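Local coordinates for protein thin, isoform D (Drosophila melanogaster, PDB 6XG7) that probably acts as a RING-type ubiquitin-protein ligase, to which this NHL-repeat region contributes a six-bladed beta-propeller suited to binding other proteins, at residues E159-Q164 with Q185-H190; T46-L51 with L295-E300; G144-A149 with I192-T197. All blocks are in the same frame, centred on the assembly; numbering follows the deposited sequence. Where two conformers were deposited one is given.

Interaction 1: residues E159-Q164 with Q185-H190; sequences ENHRVQ and QLEHPH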
loop_
_atom_site.group_PDB
_atom_site.type_symbol
_atom_site.label_atom_id
_atom_site.label_comp_id
_atom_site.label_asym_id
_atom_site.label_seq_id
_atom_site.Cartn_x
_atom_site.Cartn_y
_atom_site.Cartn_z
ATOM N N GLU A 159 -14.509 3.695 2.536
ATOM C CA GLU A 159 -15.706 4.438 2.924
ATOM C C GLU A 159 -16.595 3.668 3.890
ATOM O O GLU A 159 -17.580 4.229 4.371
ATOM C CB GLU A 159 -16.471 4.933 1.694
ATOM C CG GLU A 159 -15.797 6.117 1.030
ATOM C CD GLU A 159 -15.540 7.246 1.997
ATOM O OE1 GLU A 159 -16.504 7.691 2.656
ATOM O OE2 GLU A 159 -14.354 7.635 2.129
ATOM N N ASN A 160 -16.266 2.419 4.207
ATOM C CA ASN A 160 -16.910 1.731 5.317
ATOM C C ASN A 160 -16.085 1.804 6.598
ATOM O O ASN A 160 -16.459 1.194 7.602
ATOM C CB ASN A 160 -17.212 0.277 4.951
ATOM C CG ASN A 160 -18.307 0.149 3.911
ATOM O OD1 ASN A 160 -19.194 0.998 3.799
ATOM N ND2 ASN A 160 -18.241 -0.916 3.133
ATOM N N HIS A 161 -14.974 2.542 6.584
ATOM C CA HIS A 161 -14.148 2.817 7.763
ATOM C C HIS A 161 -13.769 1.534 8.504
ATOM O O HIS A 161 -13.804 1.438 9.729
ATOM C CB HIS A 161 -14.816 3.858 8.657
ATOM C CG HIS A 161 -15.227 5.087 7.904
ATOM N ND1 HIS A 161 -14.312 5.944 7.325
ATOM C CD2 HIS A 161 -16.450 5.579 7.595
ATOM C CE1 HIS A 161 -14.955 6.921 6.714
ATOM N NE2 HIS A 161 -16.254 6.721 6.857
ATOM N N ARG A 162 -13.333 0.542 7.732
ATOM C CA ARG A 162 -13.051 -0.755 8.318
ATOM C C ARG A 162 -12.005 -1.504 7.512
ATOM O O ARG A 162 -11.731 -1.197 6.347
ATOM C CB ARG A 162 -14.323 -1.599 8.422
ATOM C CG ARG A 162 -14.885 -2.022 7.069
ATOM C CD ARG A 162 -16.262 -2.612 7.216
ATOM N NE ARG A 162 -16.814 -3.068 5.952
ATOM C CZ ARG A 162 -18.024 -3.606 5.852
ATOM N NH1 ARG A 162 -18.752 -3.773 6.951
ATOM N NH2 ARG A 162 -18.496 -4.019 4.696
ATOM N N VAL A 163 -11.456 -2.526 8.150
ATOM C CA VAL A 163 -10.640 -3.547 7.520
ATOM C C VAL A 163 -11.477 -4.809 7.461
ATOM O O VAL A 163 -12.111 -5.187 8.451
ATOM C CB VAL A 163 -9.358 -3.785 8.342
ATOM C CG1 VAL A 163 -8.575 -4.950 7.790
ATOM C CG2 VAL A 163 -8.507 -2.541 8.358
ATOM N N GLN A 164 -11.457 -5.482 6.321
ATOM C CA GLN A 164 -12.071 -6.792 6.185
ATOM C C GLN A 164 -10.992 -7.814 5.856
ATOM O O GLN A 164 -10.015 -7.523 5.157
ATOM C CB GLN A 164 -13.148 -6.819 5.109
ATOM C CG GLN A 164 -14.349 -5.955 5.381
ATOM C CD GLN A 164 -15.483 -6.284 4.445
ATOM O OE1 GLN A 164 -16.082 -7.354 4.540
ATOM N NE2 GLN A 164 -15.753 -5.393 3.503
ATOM N N GLN A 185 -11.177 3.137 16.012
ATOM C CA GLN A 185 -11.978 3.762 14.971
ATOM C C GLN A 185 -11.076 4.320 13.874
ATOM O O GLN A 185 -9.882 4.562 14.077
ATOM C CB GLN A 185 -12.878 4.842 15.574
ATOM C CG GLN A 185 -13.941 4.250 16.500
ATOM C CD GLN A 185 -14.742 5.289 17.238
ATOM O OE1 GLN A 185 -14.236 6.361 17.561
ATOM N NE2 GLN A 185 -16.004 4.970 17.531
ATOM N N LEU A 186 -11.657 4.474 12.688
ATOM C CA LEU A 186 -10.913 4.859 11.503
ATOM C C LEU A 186 -11.701 5.885 10.709
ATOM O O LEU A 186 -12.934 5.860 10.688
ATOM C CB LEU A 186 -10.686 3.632 10.607
ATOM C CG LEU A 186 -9.913 2.454 11.214
ATOM C CD1 LEU A 186 -10.062 1.198 10.342
ATOM C CD2 LEU A 186 -8.445 2.852 11.376
ATOM N N GLU A 187 -10.978 6.801 10.057
ATOM C CA GLU A 187 -11.576 7.804 9.179
ATOM C C GLU A 187 -10.829 7.774 7.855
ATOM O O GLU A 187 -9.687 8.240 7.780
ATOM C CB GLU A 187 -11.520 9.200 9.802
ATOM C CG GLU A 187 -12.512 9.416 10.904
ATOM C CD GLU A 187 -13.933 9.500 10.389
ATOM O OE1 GLU A 187 -14.148 9.719 9.171
ATOM O OE2 GLU A 187 -14.846 9.338 11.214
ATOM N N HIS A 188 -11.471 7.215 6.832
ATOM C CA HIS A 188 -10.885 7.159 5.496
ATOM C C HIS A 188 -9.548 6.421 5.506
ATOM O O HIS A 188 -8.553 6.966 5.009
ATOM C CB HIS A 188 -10.625 8.561 4.925
ATOM C CG HIS A 188 -11.860 9.363 4.647
ATOM N ND1 HIS A 188 -12.050 10.043 3.463
ATOM C CD2 HIS A 188 -12.950 9.619 5.406
ATOM C CE1 HIS A 188 -13.209 10.674 3.499
ATOM N NE2 HIS A 188 -13.776 10.434 4.668
ATOM N N PRO A 189 -9.473 5.206 6.045
ATOM C CA PRO A 189 -8.216 4.462 5.995
ATOM C C PRO A 189 -7.893 4.118 4.549
ATOM O O PRO A 189 -8.778 3.759 3.767
ATOM C CB PRO A 189 -8.528 3.206 6.811
ATOM C CG PRO A 189 -10.016 2.985 6.548
ATOM C CD PRO A 189 -10.591 4.376 6.539
ATOM N N HIS A 190 -6.615 4.237 4.191
ATOM C CA HIS A 190 -6.177 3.997 2.822
ATOM C C HIS A 190 -5.320 2.747 2.662
ATOM O O HIS A 190 -5.640 1.907 1.832
ATOM C CB HIS A 190 -5.436 5.213 2.247
ATOM C CG HIS A 190 -6.334 6.334 1.831
ATOM N ND1 HIS A 190 -6.932 7.176 2.737
ATOM C CD2 HIS A 190 -6.756 6.739 0.610
ATOM C CE1 HIS A 190 -7.665 8.071 2.095
ATOM N NE2 HIS A 190 -7.572 7.828 0.800
#

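Interaction 2: residues T46-L51 with L295-E300; sequences TWPRGL and LVCDRE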
loop_
_atom_site.group_PDB
_atom_site.type_symbol
_atom_site.label_atom_id
_atom_site.label_comp_id
_atom_site.label_asym_id
_atom_site.label_seq_id
_atom_site.Cartn_x
_atom_site.Cartn_y
_atom_site.Cartn_z
ATOM N N THR A 46 0.110 6.822 -15.200
ATOM C CA THR A 46 -0.798 7.956 -15.062
ATOM C C THR A 46 -1.464 7.803 -13.704
ATOM O O THR A 46 -2.307 6.918 -13.517
ATOM C CB THR A 46 -1.797 8.068 -16.211
ATOM O OG1 THR A 46 -1.095 8.085 -17.469
ATOM C CG2 THR A 46 -2.568 9.368 -16.070
ATOM N N TRP A 47 -1.031 8.623 -12.753
ATOM C CA TRP A 47 -1.534 8.629 -11.385
ATOM C C TRP A 47 -1.423 7.261 -10.727
ATOM O O TRP A 47 -2.422 6.683 -10.284
ATOM C CB TRP A 47 -2.944 9.225 -11.300
ATOM C CG TRP A 47 -2.895 10.699 -11.733
ATOM C CD1 TRP A 47 -2.248 11.727 -11.085
ATOM C CD2 TRP A 47 -3.460 11.282 -12.922
ATOM N NE1 TRP A 47 -2.402 12.908 -11.788
ATOM C CE2 TRP A 47 -3.137 12.660 -12.915
ATOM C CE3 TRP A 47 -4.226 10.778 -13.979
ATOM C CZ2 TRP A 47 -3.533 13.520 -13.932
ATOM C CZ3 TRP A 47 -4.620 11.637 -14.983
ATOM C CH2 TRP A 47 -4.262 12.984 -14.960
ATOM N N PRO A 48 -0.216 6.729 -10.617
ATOM C CA PRO A 48 -0.025 5.453 -9.918
ATOM C C PRO A 48 -0.345 5.574 -8.436
ATOM O O PRO A 48 -0.196 6.637 -7.827
ATOM C CB PRO A 48 1.467 5.171 -10.131
ATOM C CG PRO A 48 2.087 6.528 -10.239
ATOM C CD PRO A 48 1.063 7.403 -10.913
ATOM N N ARG A 49 -0.775 4.456 -7.853
ATOM C CA ARG A 49 -1.221 4.450 -6.464
ATOM C C ARG A 49 -0.495 3.384 -5.661
ATOM O O ARG A 49 0.571 3.656 -5.096
ATOM C CB ARG A 49 -2.748 4.362 -6.396
ATOM C CG ARG A 49 -3.403 5.604 -6.999
ATOM C CD ARG A 49 -4.840 5.749 -6.586
ATOM N NE ARG A 49 -5.551 6.770 -7.358
ATOM C CZ ARG A 49 -5.830 8.006 -6.939
ATOM N NH1 ARG A 49 -5.450 8.434 -5.733
ATOM N NH2 ARG A 49 -6.494 8.827 -7.748
ATOM N N GLY A 50 -1.052 2.177 -5.599
ATOM C CA GLY A 50 -0.434 1.125 -4.828
ATOM C C GLY A 50 0.870 0.639 -5.430
ATOM O O GLY A 50 1.116 0.719 -6.631
ATOM N N LEU A 51 1.713 0.117 -4.553
ATOM C CA LEU A 51 3.004 -0.438 -4.905
ATOM C C LEU A 51 3.233 -1.698 -4.085
ATOM O O LEU A 51 2.836 -1.777 -2.926
ATOM C CB LEU A 51 4.053 0.608 -4.499
ATOM C CG LEU A 51 5.483 0.581 -4.955
ATOM C CD1 LEU A 51 5.548 0.452 -6.461
ATOM C CD2 LEU A 51 6.132 1.873 -4.470
ATOM N N LEU A 295 10.673 1.763 -1.815
ATOM C CA LEU A 295 10.008 2.156 -3.049
ATOM C C LEU A 295 8.833 3.048 -2.682
ATOM O O LEU A 295 8.063 2.709 -1.782
ATOM C CB LEU A 295 9.436 0.940 -3.794
ATOM C CG LEU A 295 10.213 -0.305 -4.138
ATOM C CD1 LEU A 295 10.803 -0.925 -2.944
ATOM C CD2 LEU A 295 9.248 -1.261 -4.814
ATOM N N VAL A 296 8.653 4.128 -3.429
ATOM C CA VAL A 296 7.672 5.165 -3.117
ATOM C C VAL A 296 6.933 5.550 -4.399
ATOM O O VAL A 296 7.567 5.860 -5.410
ATOM C CB VAL A 296 8.426 6.382 -2.520
ATOM C CG1 VAL A 296 7.505 7.500 -2.154
ATOM C CG2 VAL A 296 9.283 5.966 -1.291
ATOM N N CYS A 297 5.637 5.503 -4.360
ATOM C CA CYS A 297 4.839 6.024 -5.492
ATOM C C CYS A 297 4.429 7.530 -5.289
ATOM O O CYS A 297 3.883 8.055 -4.230
ATOM C CB CYS A 297 3.555 5.244 -5.500
ATOM S SG CYS A 297 2.584 5.896 -6.845
ATOM N N ASP A 298 4.939 8.370 -6.200
ATOM C CA ASP A 298 4.758 9.827 -6.182
ATOM C C ASP A 298 3.708 10.118 -7.253
ATOM O O ASP A 298 4.030 10.372 -8.407
ATOM C CB ASP A 298 6.163 10.473 -6.477
ATOM C CG ASP A 298 6.187 11.986 -6.337
ATOM O OD1 ASP A 298 5.241 12.573 -5.793
ATOM O OD2 ASP A 298 7.196 12.571 -6.788
ATOM N N ARG A 299 2.428 9.998 -6.866
ATOM C CA ARG A 299 1.331 9.983 -7.834
ATOM C C ARG A 299 1.312 11.243 -8.697
ATOM O O ARG A 299 1.087 11.173 -9.901
ATOM C CB ARG A 299 -0.005 9.851 -7.098
ATOM C CG ARG A 299 -1.248 9.745 -7.997
ATOM C CD ARG A 299 -2.534 10.216 -7.276
ATOM N NE ARG A 299 -2.428 11.640 -6.939
ATOM C CZ ARG A 299 -2.226 12.137 -5.715
ATOM N NH1 ARG A 299 -2.163 11.350 -4.651
ATOM N NH2 ARG A 299 -2.093 13.446 -5.553
ATOM N N GLU A 300 1.499 12.404 -8.083
ATOM C CA GLU A 300 1.386 13.678 -8.787
ATOM C C GLU A 300 2.509 13.880 -9.808
ATOM O O GLU A 300 2.327 14.600 -10.800
ATOM C CB GLU A 300 1.361 14.772 -7.722
ATOM C CG GLU A 300 0.630 16.031 -8.047
ATOM C CD GLU A 300 -0.844 15.840 -8.391
ATOM O OE1 GLU A 300 -1.258 16.456 -9.377
ATOM O OE2 GLU A 300 -1.587 15.111 -7.686
#

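Interaction 3: residues G144-A149 with I192-T197; sequences GVTTDA and IAVSNT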
loop_
_atom_site.group_PDB
_atom_site.type_symbol
_atom_site.label_atom_id
_atom_site.label_comp_id
_atom_site.label_asym_id
_atom_site.label_seq_id
_atom_site.Cartn_x
_atom_site.Cartn_y
_atom_site.Cartn_z
ATOM N N GLY A 144 -6.245 -0.035 0.051
ATOM C CA GLY A 144 -5.088 -0.867 0.306
ATOM C C GLY A 144 -5.464 -2.328 0.484
ATOM O O GLY A 144 -6.550 -2.672 0.970
ATOM N N VAL A 145 -4.530 -3.198 0.112
ATOM C CA VAL A 145 -4.676 -4.637 0.281
ATOM C C VAL A 145 -3.311 -5.224 0.618
ATOM O O VAL A 145 -2.277 -4.771 0.122
ATOM C CB VAL A 145 -5.327 -5.279 -0.969
ATOM C CG1 VAL A 145 -4.453 -5.114 -2.201
ATOM C CG2 VAL A 145 -5.671 -6.729 -0.706
ATOM N N THR A 146 -3.307 -6.214 1.505
ATOM C CA THR A 146 -2.081 -6.928 1.834
ATOM C C THR A 146 -2.434 -8.358 2.223
ATOM O O THR A 146 -3.609 -8.724 2.335
ATOM C CB THR A 146 -1.291 -6.200 2.931
ATOM O OG1 THR A 146 0.044 -6.720 2.983
ATOM C CG2 THR A 146 -1.976 -6.352 4.291
ATOM N N THR A 147 -1.400 -9.169 2.424
ATOM C CA THR A 147 -1.574 -10.570 2.783
ATOM C C THR A 147 -0.608 -10.946 3.898
ATOM O O THR A 147 0.412 -10.288 4.118
ATOM C CB THR A 147 -1.372 -11.527 1.586
ATOM O OG1 THR A 147 0.017 -11.605 1.231
ATOM C CG2 THR A 147 -2.213 -11.092 0.395
ATOM N N ASP A 148 -0.942 -12.016 4.605
ATOM C CA ASP A 148 -0.072 -12.550 5.646
ATOM C C ASP A 148 0.598 -13.854 5.201
ATOM O O ASP A 148 0.411 -14.332 4.075
ATOM C CB ASP A 148 -0.811 -12.670 6.980
ATOM C CG ASP A 148 -1.879 -13.751 6.992
ATOM O OD1 ASP A 148 -1.900 -14.613 6.101
ATOM O OD2 ASP A 148 -2.701 -13.743 7.934
ATOM N N ALA A 149 1.406 -14.422 6.109
ATOM C CA ALA A 149 2.186 -15.621 5.798
ATOM C C ALA A 149 1.318 -16.816 5.433
ATOM O O ALA A 149 1.801 -17.736 4.769
ATOM C CB ALA A 149 3.089 -16.006 6.977
ATOM N N ILE A 192 -2.419 -0.445 4.170
ATOM C CA ILE A 192 -2.370 -1.486 5.187
ATOM C C ILE A 192 -1.144 -2.364 4.984
ATOM O O ILE A 192 -0.687 -2.598 3.862
ATOM C CB ILE A 192 -3.696 -2.300 5.157
ATOM C CG1 ILE A 192 -3.802 -3.303 6.302
ATOM C CG2 ILE A 192 -3.878 -2.990 3.792
ATOM C CD1 ILE A 192 -5.242 -3.802 6.445
ATOM N N ALA A 193 -0.635 -2.895 6.091
ATOM C CA ALA A 193 0.473 -3.838 6.086
ATOM C C ALA A 193 0.268 -4.785 7.259
ATOM O O ALA A 193 -0.356 -4.427 8.254
ATOM C CB ALA A 193 1.823 -3.128 6.213
ATOM N N VAL A 194 0.779 -5.998 7.137
ATOM C CA VAL A 194 0.703 -6.985 8.208
ATOM C C VAL A 194 2.113 -7.490 8.495
ATOM O O VAL A 194 2.819 -7.937 7.584
ATOM C CB VAL A 194 -0.242 -8.152 7.862
ATOM C CG1 VAL A 194 -0.268 -9.167 8.993
ATOM C CG2 VAL A 194 -1.644 -7.647 7.628
ATOM N N SER A 195 2.516 -7.419 9.760
ATOM C CA SER A 195 3.860 -7.782 10.180
ATOM C C SER A 195 3.994 -9.295 10.402
ATOM O O SER A 195 3.008 -10.029 10.516
ATOM C CB SER A 195 4.201 -7.065 11.484
ATOM O OG SER A 195 3.391 -7.561 12.529
ATOM N N ASN A 196 5.251 -9.752 10.503
ATOM C CA ASN A 196 5.534 -11.134 10.889
ATOM C C ASN A 196 5.017 -11.457 12.285
ATOM O O ASN A 196 4.785 -12.631 12.609
ATOM C CB ASN A 196 7.046 -11.386 10.856
ATOM C CG ASN A 196 7.534 -11.777 9.488
ATOM O OD1 ASN A 196 6.839 -12.468 8.748
ATOM N ND2 ASN A 196 8.740 -11.348 9.144
ATOM N N THR A 197 4.887 -10.441 13.139
ATOM C CA THR A 197 4.280 -10.585 14.455
ATOM C C THR A 197 2.754 -10.523 14.416
ATOM O O THR A 197 2.128 -10.441 15.484
ATOM C CB THR A 197 4.833 -9.508 15.390
ATOM O OG1 THR A 197 4.631 -8.219 14.800
ATOM C CG2 THR A 197 6.323 -9.746 15.649
HETATM O O HOH W 1 2.211 -6.433 4.660
#

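Interaction 1: residues E159-Q164 with Q185-H190
Leu186 opens the contact by pointing its side chain at the turn around His161: its CD1 branch reaches the backbone of that residue, 3.8 Å from His161 O, and continues to the CA of Arg162. Leu186 O lies 3.4 Å from His161 CB. Glu187 starts off in the other direction, but its chain bends back and sets OE1 3.8 Å from CE1 of His161. His188 supplies the polar link. Both histidines were modelled in two conformers; in one of them the backbone N-H of His188 meets ND1 of His161 at 3.2 Å in a practically straight bond (179°), almost in the plane of the imidazole, with ND1 as acceptor. With CG anti to the carbonyl carbon of His161 (chi1 -51°), the ring is swung beside its own backbone N and presents ND1 to this donor. The two imidazoles run side by side, tilted against each other, with His161 CE1 3.6 Å from His188 CD2. Glu159 sets OE2 over one face of the His188 ring, toward its rim, 3.5 Å from CE1, with the carboxylate turned 79° from the ring plane; a positive charge on this imidazole, if present, would be eased by it. Pro189 closes the run, its CD 4.1 Å from His161 CA. The turn that carries His161 is a G1 beta bulge, in which His161 and Arg162 both face Asp157, and Asp157 also takes the salt bridge of Arg162. The contact joins successive NHL repeats of the beta-propeller. Strand 172-179 lies between the two segments' strands in the sheet, antiparallel to 162-166 and parallel to 185-194, and Val202 of strand 199-204 receives Val163, Leu186 and Pro189 together.

Interaction 2: residues T46-L51 with L295-E300
This is an apolar and van der Waals contact between neighbouring blades of the NHL beta-propeller, where the first NHL repeat of the chain meets the last and the ring closes. Trp47 to Leu51, the loop leading into strand 51-54, runs roughly opposite to strand 294-298, and no hydrogen bond joins the two segments. At the Leu51 end, CD2 of this residue turns onto the other backbone, 3.4 Å from Leu295 O, and lies 3.5 Å from Leu295 CB. Cys297, modelled in two conformers, has CB 3.4 Å from Arg49 O and, in one of them, SG 3.5 Å from Pro48 CG. At the other end, the aliphatic part of Arg299 packs against Trp47 and Pro48: CG, anti to the backbone N (chi1 -177°), comes 3.3 Å from Pro48 O and lies at the edge of the Trp47 ring, near its plane. The buried Pro48 O has no assigned hydrogen-bond partner; any role of the nearby Cys297 thiol is doubtful. The chain of Arg299 then bends at chi3 and runs alongside Arg49, whose guanidinium has Arg299 CD over one face, 3.7 Å from Arg49 NH1. Both arginines make salt bridges through NH1 to the same carboxylate oxygen of Glu284, which would offset their like charges. The other terminal nitrogen of Arg299, NH2, is taken by Glu300 OE2 at 2.8 Å, nearly in the guanidinium plane.

Interaction 3: residues G144-A149 with I192-T197
Thr146 sets OG1 opposite its backbone N (chi1 -165°), which places CG2 between N and the carbonyl carbon; Val194, with CG1 anti to N (chi1 179°), holds CG2 beside its own N. These choices bring the two methyls together, Thr146 CG2 lying 3.6 Å from Val194 CG2. The same Thr146 methyl is also 3.9 Å from Ile192 CG2, so it wedges between two side chains that point at it from the neighbouring strand. Ile192 CG2 in turn lies on the peptide between Gly144 and Val145, 3.7 Å from Gly144 C. Strands 144-147 and 192-194 run nearly parallel, 9° between their directions and 6.0 Å between their axes at closest approach, yet no direct hydrogen bond crosses between the segments. They are the innermost strands of two successive propeller blades, lining the central channel side by side. A water bridges the two strands: it accepts the N-H of Val194 at 2.9 Å and is hydrogen-bonded to Thr146 OG1 at 2.8 Å, giving both polar groups a shared partner. A sulfate, probably from the crystallisation liquor, is bound with its nearest atom about 4 Å from the Thr146 side chain. Tyr154 of strand 153-157 touches Ile192 and Val194 and binds the carboxylate of Asp148 through its hydroxyl. Near the strand ends, Asp148 CB approaches Val194 CG1 to 4.1 Å.

Overall arrangement
All three contacts join neighbouring blades of one propeller. Interactions 1 and 3 concern the same pair of blades, with centres 16 Å apart: strand 185-194 serves interaction 1 at its beginning and interaction 3 at its end, and the two touch through a probable hydrogen bond from Gly144 N to His190 O, 2.7 Å, and through Val163 CG1 packed on Ile192 CD1. Interaction 2 makes the corresponding joint where the chain's ends meet, about 19 Å from interaction 3 between centres and across the chain's centre from it. The repeat shows in the detail: Trp47 N is bonded to His302 ND1, much as His188 N is to His161 ND1.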